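Local coordinates for Alpha/beta hydrolase fold protein (Ochrobactrum, PDB 4G9E) that is an N-acyl homoserine lactonase of the alpha/beta-hydrolase fold, probably acting on the ester bond of the lactone ring, with N-butanoyl homoserine bound here, at residues Ala147-Ala161 with Leu173-Arg186. Numbering follows the deposited sequence. Where two conformers were deposited one is given.
Sequences AGQEIFSERDVESYA and LLDIVARTDGRARR. With C4L (N-butanoyl-L-homoserine), chain C.
Glu150 OE1 takes two donors from one guanidinium: Arg186 NE at 2.7 Å, nearly along the C-O axis, and Arg186 NH2 at 2.9 Å, on the syn side but out of the carboxylate plane. Carboxylate and guanidinium are nearly coplanar (29°), a side-on salt bridge converging on a single oxygen. Arg185 NE donates to Gln149 O (2.8 Å) in the guanidinium plane, while Arg185 NH2 meets Glu150 O from above the carbonyl plane. A bend at chi3 lays this guanidinium flat on Phe152, Arg185 CZ 3.5 Å from the centroid of the Phe152 ring and 7° off the normal, a cation-pi stack. Two edge bonds and a covered face restrict its rotation; NH1 goes to Ser34 OG. Close backbone packing accompanies these bonds, Gly182 CA lying 3.3 Å from Glu150 O. Farther along, Val177 CG1 touches Phe152 CE2 at the ring edge (3.9 Å) and Val157 CG1, and Leu174 CD2 rests on Glu158 CA. Tyr160 OH shares a hydrogen bond with O3 of N-butanoyl-L-homoserine, tying this packing to the ligand pocket. Segment 154-161 runs at 117° to segment 173-179, axes 9.2 Å apart, within the helical cap that, as in other alpha/beta hydrolases, follows strand 120-124 and precedes strand 211-216 in the chain.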
# COMPACT_ATOMS: atom_id res chain seq x y z
N ALA A 147 -13.55 -7.14 -2.09
CA ALA A 147 -12.72 -6.32 -1.21
C ALA A 147 -13.32 -6.13 0.18
O ALA A 147 -12.59 -6.03 1.17
CB ALA A 147 -12.42 -4.97 -1.86
N GLY A 148 -14.64 -6.08 0.25
CA GLY A 148 -15.34 -5.87 1.51
C GLY A 148 -16.14 -7.07 1.99
O GLY A 148 -16.99 -6.93 2.87
N GLN A 149 -15.87 -8.23 1.42
CA GLN A 149 -16.61 -9.45 1.76
C GLN A 149 -15.85 -10.26 2.81
O GLN A 149 -14.71 -10.66 2.59
CB GLN A 149 -16.84 -10.29 0.51
CG GLN A 149 -17.64 -11.56 0.76
CD GLN A 149 -18.03 -12.24 -0.54
OE1 GLN A 149 -18.67 -11.64 -1.40
NE2 GLN A 149 -17.61 -13.49 -0.70
N GLU A 150 -16.50 -10.52 3.95
CA GLU A 150 -15.83 -11.23 5.03
C GLU A 150 -15.48 -12.67 4.70
O GLU A 150 -14.34 -13.10 4.88
CB GLU A 150 -16.64 -11.17 6.33
CG GLU A 150 -16.06 -12.07 7.39
CD GLU A 150 -16.63 -11.82 8.76
OE1 GLU A 150 -17.26 -10.77 8.97
OE2 GLU A 150 -16.44 -12.68 9.64
N ILE A 151 -16.46 -13.42 4.22
CA ILE A 151 -16.28 -14.84 3.96
C ILE A 151 -15.93 -15.11 2.50
O ILE A 151 -16.69 -14.77 1.60
CB ILE A 151 -17.52 -15.67 4.37
CG1 ILE A 151 -17.89 -15.41 5.84
CG2 ILE A 151 -17.28 -17.15 4.12
CD1 ILE A 151 -19.07 -16.22 6.33
N PHE A 152 -14.75 -15.70 2.29
CA PHE A 152 -14.31 -16.10 0.96
C PHE A 152 -14.49 -17.60 0.78
O PHE A 152 -14.05 -18.38 1.63
CB PHE A 152 -12.81 -15.81 0.79
CG PHE A 152 -12.48 -14.41 0.33
CD1 PHE A 152 -13.39 -13.36 0.40
CD2 PHE A 152 -11.21 -14.15 -0.17
CE1 PHE A 152 -13.03 -12.08 -0.03
CE2 PHE A 152 -10.86 -12.88 -0.60
CZ PHE A 152 -11.76 -11.85 -0.53
N SER A 153 -15.11 -18.00 -0.32
CA SER A 153 -15.09 -19.40 -0.75
C SER A 153 -13.70 -19.68 -1.34
O SER A 153 -12.89 -18.76 -1.50
CB SER A 153 -16.15 -19.63 -1.82
OG SER A 153 -15.78 -18.99 -3.03
N GLU A 154 -13.45 -20.94 -1.67
CA GLU A 154 -12.20 -21.34 -2.29
C GLU A 154 -12.00 -20.59 -3.61
O GLU A 154 -10.89 -20.15 -3.92
CB GLU A 154 -12.17 -22.85 -2.53
CG GLU A 154 -11.90 -23.67 -1.28
CD GLU A 154 -10.51 -23.43 -0.71
OE1 GLU A 154 -9.75 -22.65 -1.32
OE2 GLU A 154 -10.19 -24.02 0.34
N ARG A 155 -13.08 -20.46 -4.38
CA ARG A 155 -13.02 -19.75 -5.65
C ARG A 155 -12.83 -18.25 -5.44
O ARG A 155 -12.19 -17.58 -6.25
CB ARG A 155 -14.26 -20.03 -6.49
N ASP A 156 -13.37 -17.71 -4.34
CA ASP A 156 -13.14 -16.31 -3.99
C ASP A 156 -11.66 -16.04 -3.72
O ASP A 156 -11.10 -15.06 -4.20
CB ASP A 156 -13.94 -15.92 -2.73
CG ASP A 156 -15.46 -15.88 -2.95
OD1 ASP A 156 -15.92 -15.68 -4.09
OD2 ASP A 156 -16.19 -16.04 -1.96
N VAL A 157 -11.04 -16.91 -2.92
CA VAL A 157 -9.62 -16.77 -2.62
C VAL A 157 -8.79 -16.75 -3.89
O VAL A 157 -7.93 -15.89 -4.07
CB VAL A 157 -9.10 -17.91 -1.71
CG1 VAL A 157 -7.58 -17.85 -1.60
CG2 VAL A 157 -9.75 -17.83 -0.34
N GLU A 158 -9.05 -17.70 -4.78
CA GLU A 158 -8.30 -17.77 -6.02
C GLU A 158 -8.58 -16.58 -6.93
O GLU A 158 -7.64 -15.97 -7.47
CB GLU A 158 -8.58 -19.07 -6.77
CG GLU A 158 -7.85 -19.11 -8.09
CD GLU A 158 -7.90 -20.46 -8.76
OE1 GLU A 158 -8.51 -21.40 -8.21
OE2 GLU A 158 -7.31 -20.57 -9.85
N SER A 159 -9.85 -16.22 -7.09
CA SER A 159 -10.19 -15.10 -7.96
C SER A 159 -9.58 -13.80 -7.46
O SER A 159 -9.02 -13.03 -8.24
CB SER A 159 -11.70 -14.95 -8.12
OG SER A 159 -12.01 -14.16 -9.25
N TYR A 160 -9.70 -13.56 -6.15
CA TYR A 160 -9.15 -12.34 -5.58
C TYR A 160 -7.63 -12.31 -5.68
O TYR A 160 -7.05 -11.29 -6.05
CB TYR A 160 -9.61 -12.14 -4.13
CG TYR A 160 -9.48 -10.70 -3.66
CD1 TYR A 160 -10.25 -9.71 -4.24
CD2 TYR A 160 -8.58 -10.34 -2.66
CE1 TYR A 160 -10.14 -8.39 -3.84
CE2 TYR A 160 -8.47 -9.02 -2.25
CZ TYR A 160 -9.25 -8.05 -2.85
OH TYR A 160 -9.15 -6.74 -2.46
N ALA A 161 -6.99 -13.42 -5.34
CA ALA A 161 -5.53 -13.50 -5.41
C ALA A 161 -5.03 -13.27 -6.83
O ALA A 161 -4.06 -12.54 -7.05
CB ALA A 161 -5.05 -14.85 -4.90
N LEU A 173 0.43 -17.41 -2.95
CA LEU A 173 -0.48 -16.27 -2.92
C LEU A 173 -1.84 -16.66 -2.37
O LEU A 173 -2.49 -15.86 -1.68
CB LEU A 173 -0.62 -15.65 -4.31
CG LEU A 173 0.68 -15.16 -4.96
CD1 LEU A 173 0.37 -14.61 -6.33
CD2 LEU A 173 1.36 -14.12 -4.09
N LEU A 174 -2.29 -17.88 -2.67
CA LEU A 174 -3.53 -18.38 -2.10
C LEU A 174 -3.42 -18.46 -0.58
O LEU A 174 -4.37 -18.15 0.13
CB LEU A 174 -3.86 -19.77 -2.65
CG LEU A 174 -4.02 -19.90 -4.16
CD1 LEU A 174 -4.17 -21.36 -4.55
CD2 LEU A 174 -5.21 -19.08 -4.66
N ASP A 175 -2.26 -18.88 -0.09
CA ASP A 175 -2.04 -19.00 1.35
C ASP A 175 -2.14 -17.64 2.03
O ASP A 175 -2.74 -17.52 3.10
CB ASP A 175 -0.67 -19.61 1.64
CG ASP A 175 -0.51 -21.00 1.06
OD1 ASP A 175 -1.53 -21.71 0.89
OD2 ASP A 175 0.64 -21.39 0.77
N ILE A 176 -1.55 -16.63 1.41
CA ILE A 176 -1.59 -15.29 1.96
C ILE A 176 -3.03 -14.79 2.06
O ILE A 176 -3.47 -14.34 3.12
CB ILE A 176 -0.74 -14.31 1.12
CG1 ILE A 176 0.74 -14.69 1.20
CG2 ILE A 176 -0.94 -12.89 1.60
CD1 ILE A 176 1.64 -13.96 0.21
N VAL A 177 -3.78 -14.90 0.97
CA VAL A 177 -5.15 -14.39 0.93
C VAL A 177 -6.09 -15.18 1.83
O VAL A 177 -6.96 -14.61 2.50
CB VAL A 177 -5.69 -14.35 -0.52
CG1 VAL A 177 -7.18 -14.02 -0.55
CG2 VAL A 177 -4.90 -13.35 -1.34
N ALA A 178 -5.90 -16.50 1.87
CA ALA A 178 -6.73 -17.36 2.70
C ALA A 178 -6.55 -17.07 4.19
O ALA A 178 -7.49 -17.21 4.97
CB ALA A 178 -6.43 -18.82 2.41
N ARG A 179 -5.35 -16.66 4.58
CA ARG A 179 -5.09 -16.37 5.99
C ARG A 179 -5.85 -15.16 6.51
O ARG A 179 -6.25 -15.13 7.67
CB ARG A 179 -3.59 -16.18 6.25
CG ARG A 179 -3.23 -15.70 7.66
CD ARG A 179 -3.28 -14.17 7.74
NE ARG A 179 -2.95 -13.62 9.05
CZ ARG A 179 -3.82 -13.42 10.03
NH1 ARG A 179 -3.43 -12.88 11.18
NH2 ARG A 179 -5.10 -13.76 9.86
N THR A 180 -6.02 -14.16 5.67
CA THR A 180 -6.53 -12.86 6.11
C THR A 180 -7.79 -13.00 6.97
O THR A 180 -8.72 -13.71 6.62
CB THR A 180 -6.85 -11.97 4.91
OG1 THR A 180 -5.71 -11.93 4.05
CG2 THR A 180 -7.20 -10.55 5.36
N ASP A 181 -7.79 -12.30 8.09
CA ASP A 181 -8.96 -12.17 8.95
C ASP A 181 -10.05 -11.47 8.13
O ASP A 181 -9.95 -10.28 7.84
CB ASP A 181 -8.57 -11.33 10.18
CG ASP A 181 -9.69 -11.17 11.19
OD1 ASP A 181 -10.84 -11.56 10.93
OD2 ASP A 181 -9.39 -10.61 12.27
N GLY A 182 -11.09 -12.21 7.76
CA GLY A 182 -12.12 -11.65 6.89
C GLY A 182 -12.87 -10.47 7.50
O GLY A 182 -13.41 -9.63 6.77
N ARG A 183 -12.91 -10.40 8.82
CA ARG A 183 -13.50 -9.24 9.49
C ARG A 183 -12.82 -7.96 9.03
O ARG A 183 -13.46 -6.91 8.96
CB ARG A 183 -13.39 -9.36 11.01
CG ARG A 183 -14.13 -10.55 11.57
CD ARG A 183 -13.90 -10.71 13.06
NE ARG A 183 -12.48 -10.88 13.36
CZ ARG A 183 -11.97 -10.91 14.59
NH1 ARG A 183 -12.77 -10.77 15.64
NH2 ARG A 183 -10.67 -11.06 14.76
N ALA A 184 -11.53 -8.04 8.74
CA ALA A 184 -10.78 -6.87 8.31
C ALA A 184 -11.29 -6.35 6.97
O ALA A 184 -11.34 -5.14 6.76
CB ALA A 184 -9.29 -7.17 8.25
N ARG A 185 -11.65 -7.25 6.06
CA ARG A 185 -12.22 -6.82 4.79
C ARG A 185 -13.54 -6.10 5.01
O ARG A 185 -13.74 -4.99 4.52
CB ARG A 185 -12.43 -8.02 3.87
CG ARG A 185 -11.14 -8.56 3.27
CD ARG A 185 -11.41 -9.64 2.24
NE ARG A 185 -11.91 -10.87 2.83
CZ ARG A 185 -11.16 -11.94 3.10
NH1 ARG A 185 -9.85 -11.93 2.85
NH2 ARG A 185 -11.71 -13.02 3.63
N ARG A 186 -14.43 -6.73 5.76
CA ARG A 186 -15.77 -6.18 5.94
C ARG A 186 -15.73 -4.82 6.63
O ARG A 186 -16.35 -3.86 6.16
CB ARG A 186 -16.64 -7.15 6.74
CG ARG A 186 -18.00 -6.57 7.08
CD ARG A 186 -18.92 -7.58 7.75
NE ARG A 186 -18.26 -8.32 8.82
CZ ARG A 186 -18.15 -7.89 10.08
NH1 ARG A 186 -18.63 -6.70 10.44
NH2 ARG A 186 -17.55 -8.65 10.98
O1 C4L C . -5.76 -4.56 -3.61
C4 C4L C . -6.36 -3.87 -2.75
O2 C4L C . -5.82 -3.48 -1.69
C3 C4L C . -7.81 -3.50 -2.98
C2 C4L C . -8.15 -3.48 -4.47
C1 C4L C . -9.65 -3.60 -4.71
O3 C4L C . -10.10 -4.93 -4.42
N1 C4L C . -8.14 -2.19 -2.42
C5 C4L C . -8.85 -2.05 -1.29
O4 C4L C . -9.30 -2.99 -0.65
C6 C4L C . -9.12 -0.63 -0.83
C7 C4L C . -10.60 -0.49 -0.49
C8 C4L C . -11.50 -0.66 -1.71
O HOH W 1 -17.90 -4.44 3.82